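PDB 2P25: glyoxalase family protein from Enterococcus faecalis, which is of unknown function but belongs to the glyoxalase/bleomycin resistance/dioxygenase superfamily and is built from two beta-alpha-beta-beta-beta modules. Local coordinates for residues A89-N92 with E97-P100; K20-E25 with L120-H125. One frame throughout, in Å; residues are numbered along the deposited sequence.

One contact lies within the second beta-alpha-beta-beta-beta module and the other joins the two modules. Contact 1 is local: the end of helix 84-93 meets the loop that follows it. Contact 2 brings helix 16-26 of the first module against strand 121-125 of the second, close to the centre of the chain. Their centres lie about 11 Å apart, and they touch directly where Leu91 CD1 of contact 1 packs against Leu124 CD1 of contact 2 at 3.9 Å. Phe114 on strand 110-115 is a shared neighbour, touched by Leu91, Thr98, Phe22, Leu122 and Leu124. Both contacts also reach the second subunit, whose Phe3 packs on Leu91 and Leu124.

Contact 1 of 2, residues A89-N92 with E97-P100; sequences AFLN and ETEP
The carboxamide of Asn92 is the flat group of this contact, and its end comes up to the hydroxyl of Thr98, the two side chains crossing at about a right angle. The contact belongs to the connection from helix to strand in the second beta-alpha-beta-beta-beta module of the glyoxalase fold, in which the last turn of helix 84-93 is met by the loop leading to strand 102-103. Asn92 CG and Thr98 OG1 are 3.8 Å apart. The backbones are nearest at the CA atoms of Asn92 and Glu97, 5.6 Å apart, but the CB of Glu97 points away from the helix. Thr98 carries most of the loop's share of the contact. With chi1 at 45°, its hydroxyl sits between the backbone N and the carbonyl carbon and faces Asn92, while the methyl is left for the hydrophobic side. Farther on, Glu99 secures the loop through backbone hydrogen bonds to Phe113 and a salt bridge to Arg102. On the buried side of the contact, Leu91 also crosses Thr98 at about a right angle, its CD1 meeting CG2 of Thr98 at 3.9 Å.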
ATOM      1  N   ALA A  89       0.148 -22.666  -5.852  1.00 15.80           N
ATOM      2  CA  ALA A  89       0.036 -23.975  -5.237  1.00 16.39           C
ATOM      3  C   ALA A  89       0.287 -23.867  -3.735  1.00 17.11           C
ATOM      4  O   ALA A  89      -0.476 -24.429  -2.932  1.00 16.71           O
ATOM      5  CB  ALA A  89       1.018 -24.966  -5.885  1.00 16.39           C
ATOM      6  N   PHE A  90       1.356 -23.156  -3.362  1.00 16.81           N
ATOM      7  CA  PHE A  90       1.691 -22.917  -1.952  1.00 17.66           C
ATOM      8  C   PHE A  90       0.521 -22.291  -1.186  1.00 17.99           C
ATOM      9  O   PHE A  90       0.132 -22.777  -0.120  1.00 18.71           O
ATOM     10  CB  PHE A  90       2.971 -22.054  -1.807  1.00 18.07           C
ATOM     11  CG  PHE A  90       3.191 -21.549  -0.400  1.00 18.70           C
ATOM     12  CD1 PHE A  90       3.797 -22.357   0.555  1.00 22.49           C
ATOM     13  CD2 PHE A  90       2.746 -20.276  -0.030  1.00 20.98           C
ATOM     14  CE1 PHE A  90       3.988 -21.888   1.863  1.00 24.17           C
ATOM     15  CE2 PHE A  90       2.926 -19.802   1.266  1.00 23.89           C
ATOM     16  CZ  PHE A  90       3.537 -20.605   2.211  1.00 23.16           C
ATOM     17  N   LEU A  91      -0.076 -21.246  -1.747  1.00 17.47           N
ATOM     18  CA  LEU A  91      -1.198 -20.584  -1.092  1.00 17.63           C
ATOM     19  C   LEU A  91      -2.394 -21.535  -0.966  1.00 18.09           C
ATOM     20  O   LEU A  91      -3.018 -21.635   0.104  1.00 18.24           O
ATOM     21  CB  LEU A  91      -1.606 -19.324  -1.853  1.00 17.48           C
ATOM     22  CG  LEU A  91      -0.582 -18.170  -1.839  1.00 18.37           C
ATOM     23  CD1 LEU A  91      -1.051 -17.084  -2.829  1.00 18.89           C
ATOM     24  CD2 LEU A  91      -0.526 -17.603  -0.421  1.00 19.04           C
ATOM     25  N   ASN A  92      -2.712 -22.229  -2.060  1.00 18.05           N
ATOM     26  CA  ASN A  92      -3.872 -23.122  -2.064  1.00 19.16           C
ATOM     27  C   ASN A  92      -3.692 -24.220  -1.021  1.00 19.97           C
ATOM     28  O   ASN A  92      -4.656 -24.600  -0.321  1.00 20.44           O
ATOM     29  CB  ASN A  92      -4.121 -23.719  -3.461  1.00 19.85           C
ATOM     30  CG  ASN A  92      -4.514 -22.675  -4.496  1.00 19.38           C
ATOM     31  OD1 ASN A  92      -4.858 -21.511  -4.179  1.00 23.30           O
ATOM     32  ND2 ASN A  92      -4.480 -23.080  -5.748  1.00 18.78           N
ATOM     33  N   GLU A  97      -7.409 -19.219  -1.139  1.00 21.46           N
ATOM     34  CA  GLU A  97      -7.918 -19.266  -2.514  1.00 22.29           C
ATOM     35  C   GLU A  97      -7.303 -18.213  -3.429  1.00 20.99           C
ATOM     36  O   GLU A  97      -6.954 -17.120  -2.988  1.00 20.05           O
ATOM     37  CB  GLU A  97      -9.433 -19.138  -2.517  1.00 23.34           C
ATOM     38  CG  GLU A  97     -10.103 -20.274  -1.806  1.00 28.56           C
ATOM     39  CD  GLU A  97     -11.584 -20.338  -2.129  1.00 37.00           C
ATOM     40  OE1 GLU A  97     -11.918 -20.562  -3.312  1.00 40.22           O
ATOM     41  OE2 GLU A  97     -12.405 -20.138  -1.203  1.00 41.30           O
ATOM     42  N   THR A  98      -7.142 -18.574  -4.701  1.00 20.52           N
ATOM     43  CA  THR A  98      -6.599 -17.656  -5.686  1.00 20.49           C
ATOM     44  C   THR A  98      -7.572 -17.575  -6.847  1.00 21.05           C
ATOM     45  O   THR A  98      -8.255 -18.571  -7.173  1.00 21.23           O
ATOM     46  CB  THR A  98      -5.191 -18.104  -6.181  1.00 21.07           C
ATOM     47  OG1 THR A  98      -5.196 -19.503  -6.463  1.00 19.44           O
ATOM     48  CG2 THR A  98      -4.123 -17.816  -5.117  1.00 21.11           C
ATOM     49  N   GLU A  99      -7.682 -16.386  -7.431  1.00 20.55           N
ATOM     50  CA  GLU A  99      -8.438 -16.199  -8.674  1.00 20.98           C
ATOM     51  C   GLU A  99      -7.771 -16.950  -9.836  1.00 20.95           C
ATOM     52  O   GLU A  99      -6.565 -17.228  -9.796  1.00 19.95           O
ATOM     53  CB  GLU A  99      -8.565 -14.722  -9.038  1.00 20.93           C
ATOM     54  CG  GLU A  99      -9.359 -13.906  -8.029  1.00 23.28           C
ATOM     55  CD  GLU A  99      -9.521 -12.483  -8.470  1.00 26.05           C
ATOM     56  OE1 GLU A  99      -8.767 -12.030  -9.365  1.00 28.98           O
ATOM     57  OE2 GLU A  99     -10.396 -11.803  -7.908  1.00 29.96           O
ATOM     58  N   PRO A 100      -8.557 -17.303 -10.875  1.00 21.54           N
ATOM     59  CA  PRO A 100      -7.929 -17.933 -12.046  1.00 22.34           C
ATOM     60  C   PRO A 100      -6.796 -17.060 -12.609  1.00 21.83           C
ATOM     61  O   PRO A 100      -6.874 -15.838 -12.601  1.00 22.07           O
ATOM     62  CB  PRO A 100      -9.065 -18.012 -13.072  1.00 22.90           C
ATOM     63  CG  PRO A 100     -10.324 -17.959 -12.248  1.00 23.05           C
ATOM     64  CD  PRO A 100     -10.019 -17.180 -11.017  1.00 23.14           C
TER

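Contact 2 of 2, residues K20-E25 with L120-H125; sequences KNFYVE and LPLELH
Phe22 and Leu122 reach for each other from opposite directions across the gap between helix 16-26 and strand 121-125, whose nearest CA atoms, those of Tyr23 and Leu122, are 11.6 Å apart. The ring of Phe22 is extended from the helix, with CG anti to the backbone N (chi1 -174°), and it is met at its edge, near the ring plane, by Leu122 CD1, which lies 3.7 Å from Phe22 CE2. Tyr23 leaves the helix beside its own backbone N instead, which turns the face of its ring to the edge of the Phe22 ring: Phe22 CD2 stands 3.6 Å above the plane of the Tyr23 ring, over its centre. The two aromatic side chains thus enter the core in contact with each other. At the far end of Tyr23, OH passes 4.0 Å from Leu120 CD2, their side chains crossing steeply, and its polar need is met by a hydrogen bond to Asp116 OD2. The other carboxylate oxygen of Asp116 receives Leu120 N, so the carboxylate of Asp116 links the Tyr23 hydroxyl to the Leu120 backbone. The helix itself widens here into a pi-type turn, with Glu25 N bonded to Lys20 O at 2.9 Å. Such helix-to-strand packing, joining the first beta-alpha-beta-beta-beta module to the last strand of the second, is consistent with the paired-module architecture of the glyoxalase/bleomycin resistance/dioxygenase superfamily.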
ATOM      1  N   LYS A  20      -2.106 -13.064  12.605  1.00 17.00           N
ATOM      2  CA  LYS A  20      -0.913 -13.912  12.805  1.00 18.24           C
ATOM      3  C   LYS A  20      -0.953 -15.153  11.900  1.00 18.56           C
ATOM      4  O   LYS A  20       0.054 -15.510  11.281  1.00 18.65           O
ATOM      5  CB  LYS A  20      -0.764 -14.340  14.282  1.00 18.66           C
ATOM      6  CG  LYS A  20      -0.464 -13.206  15.262  1.00 20.86           C
ATOM      7  CD  LYS A  20       0.891 -12.585  14.982  1.00 26.83           C
ATOM      8  CE  LYS A  20       1.477 -11.861  16.212  1.00 28.85           C
ATOM      9  NZ  LYS A  20       2.068 -12.791  17.224  1.00 29.29           N
ATOM     10  N   ASN A  21      -2.119 -15.796  11.807  1.00 18.75           N
ATOM     11  CA  ASN A  21      -2.238 -17.018  11.006  1.00 20.14           C
ATOM     12  C   ASN A  21      -1.898 -16.720   9.543  1.00 19.69           C
ATOM     13  O   ASN A  21      -1.148 -17.462   8.901  1.00 20.97           O
ATOM     14  CB  ASN A  21      -3.652 -17.569  11.166  1.00 21.36           C
ATOM     15  CG  ASN A  21      -3.876 -18.866  10.429  1.00 26.18           C
ATOM     16  OD1 ASN A  21      -3.266 -19.904  10.738  1.00 31.21           O
ATOM     17  ND2 ASN A  21      -4.782 -18.829   9.458  1.00 32.14           N
ATOM     18  N   PHE A  22      -2.392 -15.599   9.036  1.00 18.49           N
ATOM     19  CA  PHE A  22      -2.229 -15.273   7.619  1.00 18.56           C
ATOM     20  C   PHE A  22      -0.858 -14.667   7.313  1.00 18.69           C
ATOM     21  O   PHE A  22      -0.090 -15.211   6.513  1.00 19.41           O
ATOM     22  CB  PHE A  22      -3.356 -14.331   7.173  1.00 18.79           C
ATOM     23  CG  PHE A  22      -3.366 -14.043   5.692  1.00 17.99           C
ATOM     24  CD1 PHE A  22      -4.105 -14.862   4.805  1.00 18.63           C
ATOM     25  CD2 PHE A  22      -2.681 -12.939   5.185  1.00 17.57           C
ATOM     26  CE1 PHE A  22      -4.135 -14.568   3.413  1.00 18.59           C
ATOM     27  CE2 PHE A  22      -2.704 -12.618   3.803  1.00 17.79           C
ATOM     28  CZ  PHE A  22      -3.414 -13.464   2.906  1.00 18.91           C
ATOM     29  N   TYR A  23      -0.544 -13.533   7.925  1.00 18.44           N
ATOM     30  CA  TYR A  23       0.689 -12.825   7.566  1.00 18.10           C
ATOM     31  C   TYR A  23       1.974 -13.454   8.090  1.00 19.49           C
ATOM     32  O   TYR A  23       2.982 -13.475   7.407  1.00 20.81           O
ATOM     33  CB  TYR A  23       0.610 -11.354   7.980  1.00 18.38           C
ATOM     34  CG  TYR A  23      -0.344 -10.566   7.128  1.00 17.67           C
ATOM     35  CD1 TYR A  23       0.042 -10.102   5.881  1.00 18.19           C
ATOM     36  CD2 TYR A  23      -1.659 -10.291   7.563  1.00 16.37           C
ATOM     37  CE1 TYR A  23      -0.823  -9.380   5.078  1.00 17.63           C
ATOM     38  CE2 TYR A  23      -2.545  -9.564   6.755  1.00 17.26           C
ATOM     39  CZ  TYR A  23      -2.113  -9.102   5.524  1.00 18.49           C
ATOM     40  OH  TYR A  23      -2.933  -8.371   4.694  1.00 17.16           O
ATOM     41  N   VAL A  24       1.933 -13.936   9.326  1.00 19.66           N
ATOM     42  CA  VAL A  24       3.116 -14.515   9.926  1.00 20.95           C
ATOM     43  C   VAL A  24       3.242 -15.982   9.533  1.00 21.67           C
ATOM     44  O   VAL A  24       4.275 -16.387   8.973  1.00 23.69           O
ATOM     45  CB  VAL A  24       3.130 -14.308  11.455  1.00 20.64           C
ATOM     46  CG1 VAL A  24       4.356 -15.020  12.102  1.00 22.00           C
ATOM     47  CG2 VAL A  24       3.126 -12.785  11.792  1.00 20.59           C
ATOM     48  N   GLU A  25       2.225 -16.790   9.825  1.00 22.31           N
ATOM     49  CA  GLU A  25       2.363 -18.235   9.630  1.00 24.58           C
ATOM     50  C   GLU A  25       2.377 -18.670   8.163  1.00 24.52           C
ATOM     51  O   GLU A  25       3.183 -19.525   7.774  1.00 25.81           O
ATOM     52  CB  GLU A  25       1.332 -19.027  10.473  1.00 24.16           C
ATOM     53  CG  GLU A  25       1.488 -18.837  12.006  1.00 27.98           C
ATOM     54  CD  GLU A  25       2.868 -19.251  12.538  1.00 31.69           C
ATOM     55  OE1 GLU A  25       3.454 -20.232  12.014  1.00 34.65           O
ATOM     56  OE2 GLU A  25       3.369 -18.596  13.484  1.00 33.16           O
ATOM     57  N   LEU A 120      -8.630  -7.798   1.753  1.00 17.34           N
ATOM     58  CA  LEU A 120      -7.668  -6.933   1.067  1.00 17.46           C
ATOM     59  C   LEU A 120      -7.126  -7.676  -0.143  1.00 17.14           C
ATOM     60  O   LEU A 120      -6.601  -8.781   0.018  1.00 17.15           O
ATOM     61  CB  LEU A 120      -6.493  -6.563   1.981  1.00 17.51           C
ATOM     62  CG  LEU A 120      -5.422  -5.666   1.322  1.00 18.24           C
ATOM     63  CD1 LEU A 120      -5.992  -4.314   0.758  1.00 18.22           C
ATOM     64  CD2 LEU A 120      -4.305  -5.414   2.320  1.00 20.07           C
ATOM     65  N   PRO A 121      -7.268  -7.107  -1.359  1.00 17.30           N
ATOM     66  CA  PRO A 121      -6.651  -7.781  -2.520  1.00 17.74           C
ATOM     67  C   PRO A 121      -5.132  -7.728  -2.484  1.00 18.15           C
ATOM     68  O   PRO A 121      -4.520  -6.651  -2.286  1.00 17.72           O
ATOM     69  CB  PRO A 121      -7.193  -6.991  -3.739  1.00 18.26           C
ATOM     70  CG  PRO A 121      -8.388  -6.190  -3.184  1.00 19.27           C
ATOM     71  CD  PRO A 121      -8.016  -5.901  -1.756  1.00 18.20           C
ATOM     72  N   LEU A 122      -4.524  -8.895  -2.710  1.00 18.04           N
ATOM     73  CA  LEU A 122      -3.081  -9.027  -2.763  1.00 17.34           C
ATOM     74  C   LEU A 122      -2.781  -9.683  -4.095  1.00 18.22           C
ATOM     75  O   LEU A 122      -3.310 -10.761  -4.405  1.00 19.70           O
ATOM     76  CB  LEU A 122      -2.571  -9.871  -1.591  1.00 17.67           C
ATOM     77  CG  LEU A 122      -2.866  -9.254  -0.209  1.00 17.07           C
ATOM     78  CD1 LEU A 122      -2.529 -10.257   0.911  1.00 18.41           C
ATOM     79  CD2 LEU A 122      -1.996  -7.977  -0.062  1.00 19.31           C
ATOM     80  N   GLU A 123      -1.962  -9.019  -4.899  1.00 17.53           N
ATOM     81  CA  GLU A 123      -1.684  -9.527  -6.239  1.00 17.57           C
ATOM     82  C   GLU A 123      -0.372 -10.308  -6.303  1.00 16.81           C
ATOM     83  O   GLU A 123       0.597  -9.947  -5.637  1.00 17.04           O
ATOM     84  CB  GLU A 123      -1.648  -8.351  -7.185  1.00 18.47           C
ATOM     85  CG  GLU A 123      -1.606  -8.683  -8.664  1.00 20.87           C
ATOM     86  CD  GLU A 123      -1.352  -7.440  -9.490  1.00 24.96           C
ATOM     87  OE1 GLU A 123      -2.201  -6.535  -9.486  1.00 29.36           O
ATOM     88  OE2 GLU A 123      -0.284  -7.321 -10.104  1.00 28.63           O
ATOM     89  N   LEU A 124      -0.343 -11.341  -7.148  1.00 16.72           N
ATOM     90  CA  LEU A 124       0.900 -11.987  -7.577  1.00 16.83           C
ATOM     91  C   LEU A 124       1.126 -11.608  -9.027  1.00 17.93           C
ATOM     92  O   LEU A 124       0.200 -11.681  -9.851  1.00 17.26           O
ATOM     93  CB  LEU A 124       0.763 -13.510  -7.468  1.00 17.85           C
ATOM     94  CG  LEU A 124       0.457 -14.145  -6.107  1.00 17.78           C
ATOM     95  CD1 LEU A 124       0.306 -15.672  -6.244  1.00 20.52           C
ATOM     96  CD2 LEU A 124       1.540 -13.790  -5.105  1.00 20.25           C
ATOM     97  N   HIS A 125       2.351 -11.188  -9.347  1.00 18.52           N
ATOM     98  CA  HIS A 125       2.659 -10.733 -10.689  1.00 20.50           C
ATOM     99  C   HIS A 125       4.054 -11.199 -11.086  1.00 20.59           C
ATOM    100  O   HIS A 125       5.004 -11.001 -10.333  1.00 20.23           O
ATOM    101  CB  HIS A 125       2.601  -9.196 -10.700  1.00 21.35           C
ATOM    102  CG  HIS A 125       2.462  -8.595 -12.058  1.00 23.11           C
ATOM    103  ND1 HIS A 125       3.432  -8.710 -13.031  1.00 27.67           N
ATOM    104  CD2 HIS A 125       1.481  -7.829 -12.593  1.00 26.46           C
ATOM    105  CE1 HIS A 125       3.047  -8.055 -14.115  1.00 28.33           C
ATOM    106  NE2 HIS A 125       1.867  -7.511 -13.875  1.00 28.65           N
TER